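Local coordinates for mannan endo-1,4-beta-mannosidase (Mytilus edulis, PDB 2C0H), which hydrolyses internal beta-1,4-mannosidic linkages in mannans, galactomannans and glucomannans, working as a monomeric alpha/beta-barrel enzyme of glycosyl hydrolase family 5, at residues T83-D86 against N87-S91; R33-H37 against N38-K42; M337-L340 against K341-D345; V223-N227 against M228-T232. The protein carries 3 engineered substitutions. All coordinates share one frame; numbering follows the deposited sequence.

Contact 1 (T83-D86 against N87-S91)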
# COMPACT_ATOMS: atom_id res chain seq x y z
N THR A 83 18.93 -14.64 0.36
CA THR A 83 19.71 -15.37 -0.64
C THR A 83 19.06 -15.51 -2.02
O THR A 83 19.74 -15.75 -3.03
CB THR A 83 20.08 -16.77 -0.12
OG1 THR A 83 18.89 -17.50 0.17
CG2 THR A 83 20.94 -16.67 1.13
N GLY A 84 17.74 -15.37 -2.09
CA GLY A 84 17.04 -15.52 -3.34
C GLY A 84 15.57 -15.70 -3.09
O GLY A 84 15.07 -15.37 -2.02
N ILE A 85 14.89 -16.20 -4.12
CA ILE A 85 13.47 -16.51 -4.06
C ILE A 85 13.24 -17.92 -4.60
O ILE A 85 14.00 -18.44 -5.43
CB ILE A 85 12.63 -15.47 -4.85
CG1 ILE A 85 13.08 -15.38 -6.32
CG2 ILE A 85 12.73 -14.11 -4.15
CD1 ILE A 85 12.31 -14.36 -7.13
N ASP A 86 12.17 -18.55 -4.13
CA ASP A 86 11.90 -19.91 -4.54
C ASP A 86 11.39 -19.93 -5.99
O ASP A 86 10.90 -18.92 -6.51
CB ASP A 86 10.93 -20.56 -3.59
CG ASP A 86 9.55 -20.05 -3.76
OD1 ASP A 86 9.20 -19.06 -3.07
OD2 ASP A 86 8.82 -20.62 -4.60
N ASN A 87 11.53 -21.09 -6.63
CA ASN A 87 11.36 -21.17 -8.09
C ASN A 87 9.93 -21.11 -8.63
O ASN A 87 9.74 -21.13 -9.84
CB ASN A 87 12.10 -22.39 -8.67
CG ASN A 87 11.60 -23.71 -8.14
OD1 ASN A 87 10.46 -23.83 -7.69
ND2 ASN A 87 12.47 -24.73 -8.19
N THR A 88 8.94 -21.03 -7.75
CA THR A 88 7.57 -20.79 -8.20
C THR A 88 6.99 -19.45 -7.72
O THR A 88 5.82 -19.17 -7.98
CB THR A 88 6.62 -21.95 -7.81
OG1 THR A 88 6.66 -22.15 -6.40
CG2 THR A 88 7.03 -23.22 -8.52
N LEU A 89 7.78 -18.60 -7.05
CA LEU A 89 7.24 -17.30 -6.61
C LEU A 89 6.79 -16.46 -7.80
O LEU A 89 5.65 -15.98 -7.85
CB LEU A 89 8.25 -16.51 -5.76
CG LEU A 89 7.82 -15.11 -5.30
CD1 LEU A 89 6.47 -15.17 -4.53
CD2 LEU A 89 8.87 -14.41 -4.45
N ILE A 90 7.68 -16.23 -8.76
CA ILE A 90 7.34 -15.39 -9.90
C ILE A 90 6.21 -16.02 -10.74
O ILE A 90 5.29 -15.32 -11.14
CB ILE A 90 8.59 -15.05 -10.74
CG1 ILE A 90 9.50 -14.16 -9.89
CG2 ILE A 90 8.22 -14.34 -12.06
CD1 ILE A 90 10.90 -13.95 -10.43
N SER A 91 6.27 -17.33 -11.00
CA SER A 91 5.24 -17.99 -11.82
C SER A 91 3.87 -17.99 -11.12
O SER A 91 2.86 -17.85 -11.80
CB SER A 91 5.68 -19.39 -12.26
OG SER A 91 6.05 -20.21 -11.18
O HOH W 1 10.53 -17.45 -8.84
O HOH W 2 8.82 -23.34 -5.49

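Contact 2 (R33-H37 against N38-K42)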
# COMPACT_ATOMS: atom_id res chain seq x y z
N ARG A 33 1.45 -16.86 3.16
CA ARG A 33 1.73 -18.13 2.49
C ARG A 33 0.83 -18.30 1.24
O ARG A 33 0.27 -19.37 1.00
CB ARG A 33 1.52 -19.28 3.49
CG ARG A 33 2.46 -19.24 4.66
CD ARG A 33 2.25 -20.41 5.62
NE ARG A 33 2.97 -20.19 6.87
CZ ARG A 33 4.25 -20.48 7.09
NH1 ARG A 33 5.02 -21.02 6.15
NH2 ARG A 33 4.78 -20.21 8.28
N ASP A 34 0.72 -17.24 0.43
CA ASP A 34 -0.16 -17.26 -0.74
C ASP A 34 0.57 -17.44 -2.08
O ASP A 34 -0.05 -17.84 -3.07
CB ASP A 34 -1.00 -15.99 -0.78
CG ASP A 34 -2.20 -16.04 0.14
OD1 ASP A 34 -2.86 -17.10 0.17
OD2 ASP A 34 -2.51 -15.03 0.79
N PHE A 35 1.87 -17.10 -2.14
CA PHE A 35 2.65 -17.14 -3.37
C PHE A 35 4.01 -17.79 -3.10
O PHE A 35 4.56 -17.60 -2.02
CB PHE A 35 2.84 -15.72 -3.92
CG PHE A 35 1.55 -15.00 -4.21
CD1 PHE A 35 0.91 -15.15 -5.43
CD2 PHE A 35 0.95 -14.22 -3.24
CE1 PHE A 35 -0.29 -14.51 -5.69
CE2 PHE A 35 -0.27 -13.58 -3.50
CZ PHE A 35 -0.87 -13.73 -4.71
N GLY A 36 4.52 -18.52 -4.07
CA GLY A 36 5.75 -19.29 -3.91
C GLY A 36 5.47 -20.65 -3.31
O GLY A 36 4.42 -20.85 -2.69
N HIS A 37 6.39 -21.59 -3.49
CA HIS A 37 6.23 -22.95 -2.96
C HIS A 37 4.90 -23.58 -3.40
O HIS A 37 4.26 -24.32 -2.64
CB HIS A 37 6.38 -22.94 -1.43
CG HIS A 37 7.66 -22.31 -0.96
ND1 HIS A 37 8.89 -22.90 -1.15
CD2 HIS A 37 7.89 -21.13 -0.34
CE1 HIS A 37 9.83 -22.11 -0.66
NE2 HIS A 37 9.26 -21.03 -0.16
N ASN A 38 4.50 -23.30 -4.64
CA ASN A 38 3.27 -23.83 -5.22
C ASN A 38 2.03 -23.51 -4.37
O ASN A 38 1.07 -24.27 -4.36
CB ASN A 38 3.40 -25.34 -5.43
CG ASN A 38 4.47 -25.70 -6.45
OD1 ASN A 38 4.32 -25.43 -7.64
ND2 ASN A 38 5.55 -26.31 -5.98
N GLN A 39 2.06 -22.36 -3.70
CA GLN A 39 0.98 -21.98 -2.78
C GLN A 39 -0.17 -21.30 -3.50
O GLN A 39 -1.29 -21.32 -2.99
CB GLN A 39 1.52 -21.13 -1.59
CG GLN A 39 2.40 -21.94 -0.61
CD GLN A 39 3.12 -21.11 0.48
OE1 GLN A 39 3.04 -21.44 1.67
NE2 GLN A 39 3.83 -20.04 0.08
N TYR A 40 0.06 -20.70 -4.67
CA TYR A 40 -1.05 -20.02 -5.36
C TYR A 40 -2.14 -21.01 -5.76
O TYR A 40 -3.33 -20.73 -5.60
CB TYR A 40 -0.57 -19.23 -6.59
CG TYR A 40 -1.72 -18.61 -7.35
CD1 TYR A 40 -2.48 -17.60 -6.78
CD2 TYR A 40 -2.09 -19.08 -8.61
CE1 TYR A 40 -3.57 -17.06 -7.45
CE2 TYR A 40 -3.16 -18.53 -9.30
CZ TYR A 40 -3.89 -17.52 -8.71
OH TYR A 40 -4.97 -16.97 -9.37
N SER A 41 -1.73 -22.18 -6.26
CA SER A 41 -2.69 -23.20 -6.71
C SER A 41 -3.65 -23.57 -5.59
O SER A 41 -4.81 -23.88 -5.84
CB SER A 41 -1.97 -24.44 -7.25
OG SER A 41 -1.26 -25.12 -6.23
N LYS A 42 -3.17 -23.52 -4.35
CA LYS A 42 -3.99 -23.82 -3.17
C LYS A 42 -5.09 -22.78 -2.90
O LYS A 42 -6.20 -23.15 -2.49
CB LYS A 42 -3.09 -24.01 -1.94
CG LYS A 42 -2.09 -25.18 -2.08
CD LYS A 42 -1.02 -25.14 -1.00
CE LYS A 42 -0.09 -26.36 -1.08
NZ LYS A 42 0.39 -26.65 -2.47
O HOH W 3 -3.00 -19.38 -1.35

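Contact 3 (M337-L340 against K341-D345). Unlike the reference sequence in segment 337-340: Met-337 (reference Ile).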
# COMPACT_ATOMS: atom_id res chain seq x y z
N MET A 337 -18.56 -0.25 -3.94
CA MET A 337 -17.90 -0.25 -5.26
C MET A 337 -18.89 -0.01 -6.38
O MET A 337 -18.64 0.75 -7.31
CB MET A 337 -17.23 -1.59 -5.56
CG MET A 337 -15.99 -1.88 -4.86
SD MET A 337 -15.50 -3.56 -5.28
CE MET A 337 -15.05 -4.06 -3.62
N GLN A 338 -20.02 -0.69 -6.29
CA GLN A 338 -21.06 -0.62 -7.31
C GLN A 338 -21.58 0.80 -7.53
O GLN A 338 -22.01 1.14 -8.65
CB GLN A 338 -22.18 -1.56 -6.87
CG GLN A 338 -23.22 -1.86 -7.89
CD GLN A 338 -24.24 -2.82 -7.33
OE1 GLN A 338 -24.54 -3.85 -7.93
NE2 GLN A 338 -24.74 -2.51 -6.14
N HIS A 339 -21.55 1.61 -6.47
CA HIS A 339 -22.01 3.00 -6.53
C HIS A 339 -21.21 3.81 -7.53
O HIS A 339 -21.74 4.71 -8.17
CB HIS A 339 -21.96 3.68 -5.15
CG HIS A 339 -22.59 5.04 -5.14
ND1 HIS A 339 -23.93 5.23 -5.38
CD2 HIS A 339 -22.05 6.27 -4.96
CE1 HIS A 339 -24.20 6.52 -5.34
NE2 HIS A 339 -23.08 7.18 -5.08
N LEU A 340 -19.94 3.48 -7.70
CA LEU A 340 -19.10 4.22 -8.65
C LEU A 340 -19.01 3.60 -10.05
O LEU A 340 -18.39 4.19 -10.94
CB LEU A 340 -17.68 4.35 -8.09
CG LEU A 340 -17.51 5.06 -6.75
CD1 LEU A 340 -16.01 5.21 -6.46
CD2 LEU A 340 -18.19 6.41 -6.71
N LYS A 341 -19.63 2.43 -10.26
CA LYS A 341 -19.38 1.62 -11.47
C LYS A 341 -19.44 2.43 -12.77
O LYS A 341 -18.52 2.35 -13.59
CB LYS A 341 -20.33 0.41 -11.53
CG LYS A 341 -20.08 -0.48 -12.73
CD LYS A 341 -21.18 -1.51 -12.93
CE LYS A 341 -21.09 -2.66 -12.00
NZ LYS A 341 -22.05 -3.72 -12.41
N SER A 342 -20.50 3.21 -12.97
CA SER A 342 -20.68 3.93 -14.24
C SER A 342 -20.15 5.37 -14.26
O SER A 342 -20.41 6.11 -15.22
CB SER A 342 -22.17 3.92 -14.62
OG SER A 342 -22.57 2.61 -14.97
N ARG A 343 -19.40 5.76 -13.24
CA ARG A 343 -19.09 7.18 -13.03
C ARG A 343 -17.89 7.64 -13.83
O ARG A 343 -16.91 6.90 -13.99
CB ARG A 343 -18.88 7.48 -11.53
CG ARG A 343 -20.12 7.27 -10.65
CD ARG A 343 -21.14 8.37 -10.78
NE ARG A 343 -20.68 9.61 -10.15
CZ ARG A 343 -20.87 9.96 -8.87
NH1 ARG A 343 -21.56 9.20 -8.03
NH2 ARG A 343 -20.39 11.11 -8.43
N THR A 344 -17.99 8.85 -14.37
CA THR A 344 -16.88 9.50 -15.08
C THR A 344 -16.62 10.96 -14.68
O THR A 344 -15.67 11.56 -15.18
CB THR A 344 -17.11 9.45 -16.60
OG1 THR A 344 -18.32 10.15 -16.93
CG2 THR A 344 -17.20 8.00 -17.10
N ASP A 345 -17.43 11.54 -13.78
CA ASP A 345 -17.28 12.96 -13.38
C ASP A 345 -15.96 13.32 -12.68
O ASP A 345 -15.58 14.49 -12.67
CB ASP A 345 -18.46 13.46 -12.52
CG ASP A 345 -18.87 12.50 -11.43
OD1 ASP A 345 -19.21 11.35 -11.78
OD2 ASP A 345 -18.87 12.90 -10.24
O HOH W 4 -23.14 -4.38 -10.19
O HOH W 5 -23.50 6.81 -8.60
O HOH W 6 -23.80 9.88 -5.59

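Contact 4 (V223-N227 against M228-T232)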
# COMPACT_ATOMS: atom_id res chain seq x y z
N VAL A 223 3.30 3.62 0.18
CA VAL A 223 3.36 3.07 1.54
C VAL A 223 2.00 3.27 2.18
O VAL A 223 1.44 4.34 2.09
CB VAL A 223 4.41 3.80 2.40
CG1 VAL A 223 4.36 3.34 3.87
CG2 VAL A 223 5.78 3.57 1.84
N GLY A 224 1.47 2.24 2.84
CA GLY A 224 0.19 2.36 3.53
C GLY A 224 0.29 2.90 4.96
O GLY A 224 0.44 2.14 5.91
N SER A 225 0.17 4.22 5.11
CA SER A 225 0.31 4.90 6.40
C SER A 225 -0.91 4.69 7.28
O SER A 225 -2.03 4.73 6.80
CB SER A 225 0.55 6.41 6.19
OG SER A 225 0.64 7.07 7.42
N TRP A 226 -0.67 4.48 8.57
CA TRP A 226 -1.75 4.15 9.51
C TRP A 226 -2.71 5.29 9.82
O TRP A 226 -3.88 5.05 10.15
CB TRP A 226 -1.16 3.55 10.80
CG TRP A 226 -1.52 4.23 12.09
CD1 TRP A 226 -2.47 3.83 13.00
CD2 TRP A 226 -0.93 5.41 12.63
NE1 TRP A 226 -2.50 4.69 14.05
CE2 TRP A 226 -1.57 5.68 13.86
CE3 TRP A 226 0.07 6.29 12.20
CZ2 TRP A 226 -1.24 6.77 14.65
CZ3 TRP A 226 0.40 7.38 12.98
CH2 TRP A 226 -0.26 7.62 14.20
N ASN A 227 -2.25 6.53 9.72
CA ASN A 227 -3.02 7.70 10.13
C ASN A 227 -2.45 8.96 9.49
O ASN A 227 -1.24 9.07 9.31
CB ASN A 227 -3.03 7.83 11.66
CG ASN A 227 -3.93 8.96 12.18
OD1 ASN A 227 -3.51 10.10 12.29
ND2 ASN A 227 -5.15 8.61 12.56
N MET A 228 -3.32 9.90 9.15
CA MET A 228 -2.89 11.16 8.54
C MET A 228 -1.87 11.96 9.36
O MET A 228 -1.14 12.77 8.78
CB MET A 228 -4.12 12.02 8.25
CG MET A 228 -3.89 13.25 7.42
SD MET A 228 -3.23 12.96 5.77
CE MET A 228 -4.53 11.98 5.09
N LYS A 229 -1.81 11.78 10.68
CA LYS A 229 -0.81 12.46 11.52
C LYS A 229 0.64 12.22 11.10
O LYS A 229 1.50 13.01 11.47
CB LYS A 229 -0.98 12.08 12.99
CG LYS A 229 -2.19 12.71 13.62
CD LYS A 229 -2.36 12.33 15.06
CE LYS A 229 -3.52 13.10 15.69
NZ LYS A 229 -3.75 12.70 17.11
N ALA A 230 0.89 11.16 10.33
CA ALA A 230 2.23 10.85 9.83
C ALA A 230 2.38 11.15 8.32
O ALA A 230 3.42 10.82 7.73
CB ALA A 230 2.56 9.41 10.14
N ASP A 231 1.36 11.74 7.70
CA ASP A 231 1.29 11.84 6.23
C ASP A 231 0.92 13.25 5.71
O ASP A 231 0.55 13.39 4.55
CB ASP A 231 0.30 10.79 5.66
CG ASP A 231 0.73 10.24 4.29
OD1 ASP A 231 0.80 11.02 3.31
OD2 ASP A 231 0.97 9.02 4.17
N THR A 232 1.06 14.27 6.55
CA THR A 232 0.83 15.67 6.14
C THR A 232 1.67 16.65 6.96
O THR A 232 1.90 16.43 8.15
CB THR A 232 -0.67 16.09 6.22
OG1 THR A 232 -0.83 17.43 5.73
CG2 THR A 232 -1.21 16.03 7.63
O HOH W 7 1.66 7.31 2.01

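Contact 1 (T83-D86 against N87-S91)
The carboxylate of Asp-86 is met from above its plane by the backbone N of Thr-88, which lies 40° out of that plane and bonds OD2 at 3.2 Å (Thr-88 N to Asp-86 OD2). At its other oxygen the neighbour is apolar, with Asp-86 OD1 3.8 Å from Leu-89 CB. Asp-86 CG stands between the backbone N and the carbonyl carbon (chi1 73°), a placement that brings OD2 to the N-H of Thr-88. The OD2 bond to the residue two places on makes an Asx turn. It is superimposed on a type I beta turn, closed where Leu-89 N reaches Asp-86 O at 3.2 Å with an N-H...O angle of 167°. Together they turn the chain from strand 82-84 into helix 89-102. Water 1 extends the pattern by donating to Asp-86 O and accepting from Ile-90 N at 3.1 Å. On the apolar side of the turn, Ile-85 crosses two helix side chains at about right angles: its CD1 is 3.6 Å from Ile-90 CD1, and its CG2 is 3.9 Å from Leu-89 CD2. Ala-141 and Met-145 of helix 131-149 continue this apolar layer. Water 2 donates to Asp-86 OD2 and Asn-87 OD1 and accepts from Thr-88 OG1, while the backbone N atoms of His-37 and Asn-38 bond Asp-86 OD2 and Thr-88 OG1 respectively. With two backbone N-H groups and a water pointing at OD2 beside a helix N-terminus, the anionic form of Asp-86 is probably stabilised.

Contact 2 (R33-H37 against N38-K42)
Gln-39 folds its amide back onto Gly-36, and the two form the tight centre of this contact. Gly-36 O accepts twice, from Gln-39 N at 3.0 Å and from Gln-39 NE2 at 2.9 Å. The two donors arrive from opposite faces of the carbonyl plane, each 52° out of it, so the peptide is held on both sides. Gln-39 has CG beside its backbone N (chi1 -69°) and an extended chain beyond, which carries NE2 on to Phe-35 O for a weak bond of 3.3 Å. The amide oxygen faces the other way, with Gln-39 OE1 3.2 Å from Arg-33 CB. Residues 33-37 belong to the loop that follows strand 17-25 of the alpha/beta barrel, and 38-42 enter helix 40-56. On the buried side Phe-35 and Tyr-40 lie alongside each other and point the same way, CE1 of Phe-35 being 3.9 Å from CD1 of Tyr-40. Both rings pack on helix 89-102, whose Asp-92 OD2 also receives the backbone N-H groups of Gly-36 and Tyr-40. Asp-34, about 7 Å from the probable substrate-binding Trp-65 between side chains, accepts its strongest polar bond at OD1 from Asn-30 N. Water 3 links Asp-34 OD1 to Gln-39 O, donating to both. The outer side is looser. His-37 and Asn-38, both with left-handed helical backbone angles, are exposed, and His-37 CB comes no nearer to Gln-39 NE2 than 4.1 Å. Lys-42, also exposed, curls back so that its NZ bonds Asn-38 O at 3.1 Å.

Contact 3 (M337-L340 against K341-D345)
Arg-343 and Leu-340 are the two ends of a type I beta turn that follows helix 330-339, a helix of the alpha/beta barrel coming after strand 319-322. The turn is closed by Arg-343 N to Leu-340 O at 3.0 Å. From there the arginine side chain doubles back over the turn. Its CB is 3.4 Å from Leu-340 O, and its CG lies 3.8 Å from Leu-340 CA. Bends at chi2 (-76°) and chi3 then redirect the chain, so that the guanidinium group sits between the helix end and Asp-345. The aspartate is gripped side-on: NE of Arg-343 meets OD1 of Asp-345 at 2.8 Å, NH2 meets OD2, and both oxygens lie in the guanidinium plane and accept on their syn lone pairs. The nearly straight N-H...O angle at OD1, 177°, supports a well-formed bidentate salt bridge. The last nitrogen, NH1, faces the helix. It bonds water 5, which donates in turn to His-339 O, and it forms a salt bridge with Glu-310. His-339 NE2 lies at the guanidinium edge, 3.9 Å from Arg-343 NH1, with the ring and guanidinium planes 82° apart. Leu-340 itself turns inward against Phe-309 and Tyr-313 of helix 305-314, and Met-337, isoleucine in the reference sequence, packs on strand 17-25. Just after the helix, at the second position of the turn, Lys-341 N bonds Gln-338 O at 3.1 Å. Lys-341 NZ reaches Ser-56 O and also donates to water 4 at 2.6 Å, and that water donates to Gln-338 OE1.

Contact 4 (V223-N227 against M228-T232)
OD1 of Asn-227 receives the backbone N of Lys-229 at 2.9 Å, with an N-H...O angle of 167° and the donor tilted 28° from the carbonyl plane. The aliphatic part of the lysine runs beside the same oxygen, Lys-229 CG lying 3.2 Å from Asn-227 OD1. Asn-227 carries CG anti to its N, chi1 -175°, which brings the amide forward along the chain and completes an Asx turn. Its ND2 is held by Glu-274. A second bond, Ala-230 N to Asn-227 O at 3.2 Å, closes the first turn of the 3-10 segment 228-230. This turn leaves the C-terminal end of strand 221-225, the end of an alpha/beta barrel where the active site of family 5 enzymes lies. Trp-226, a substrate-binding residue by similarity, meets the ring of Trp-191 and lies about 4 Å from the side chain of Glu-163, the probable proton donor. Asn-227 CB sits over the centre of one face of the Trp-226 indole, while at the ring edge Trp-226 CZ3 is 4.1 Å from Ala-230 CB. Deeper in, Ser-225 CB lies 3.3 Å from Asp-231 OD2, and Ser-225 OG bonds Glu-165.

How the contacts relate
Along the chain the order is contact 2, contact 1, contact 4, contact 3, each closing before the next opens. Contacts 1 and 2 touch, their centres 11 Å apart: the turns leading into helices 89-102 and 40-56 are joined by hydrogen bonds between backbone N-H groups and side-chain oxygens. Contact 4 lies on the other side of the chain's centre, 32 Å from contact 1 and 31 Å from contact 2 between centres. Contact 3 stands apart again, its centre 27 Å from that of contact 4, after helix 330-339. Strand 17-25, which precedes contact 2, also receives packing from contact 3. Contact 4 alone holds an inferred substrate-binding residue; the others lie at helix ends around the barrel.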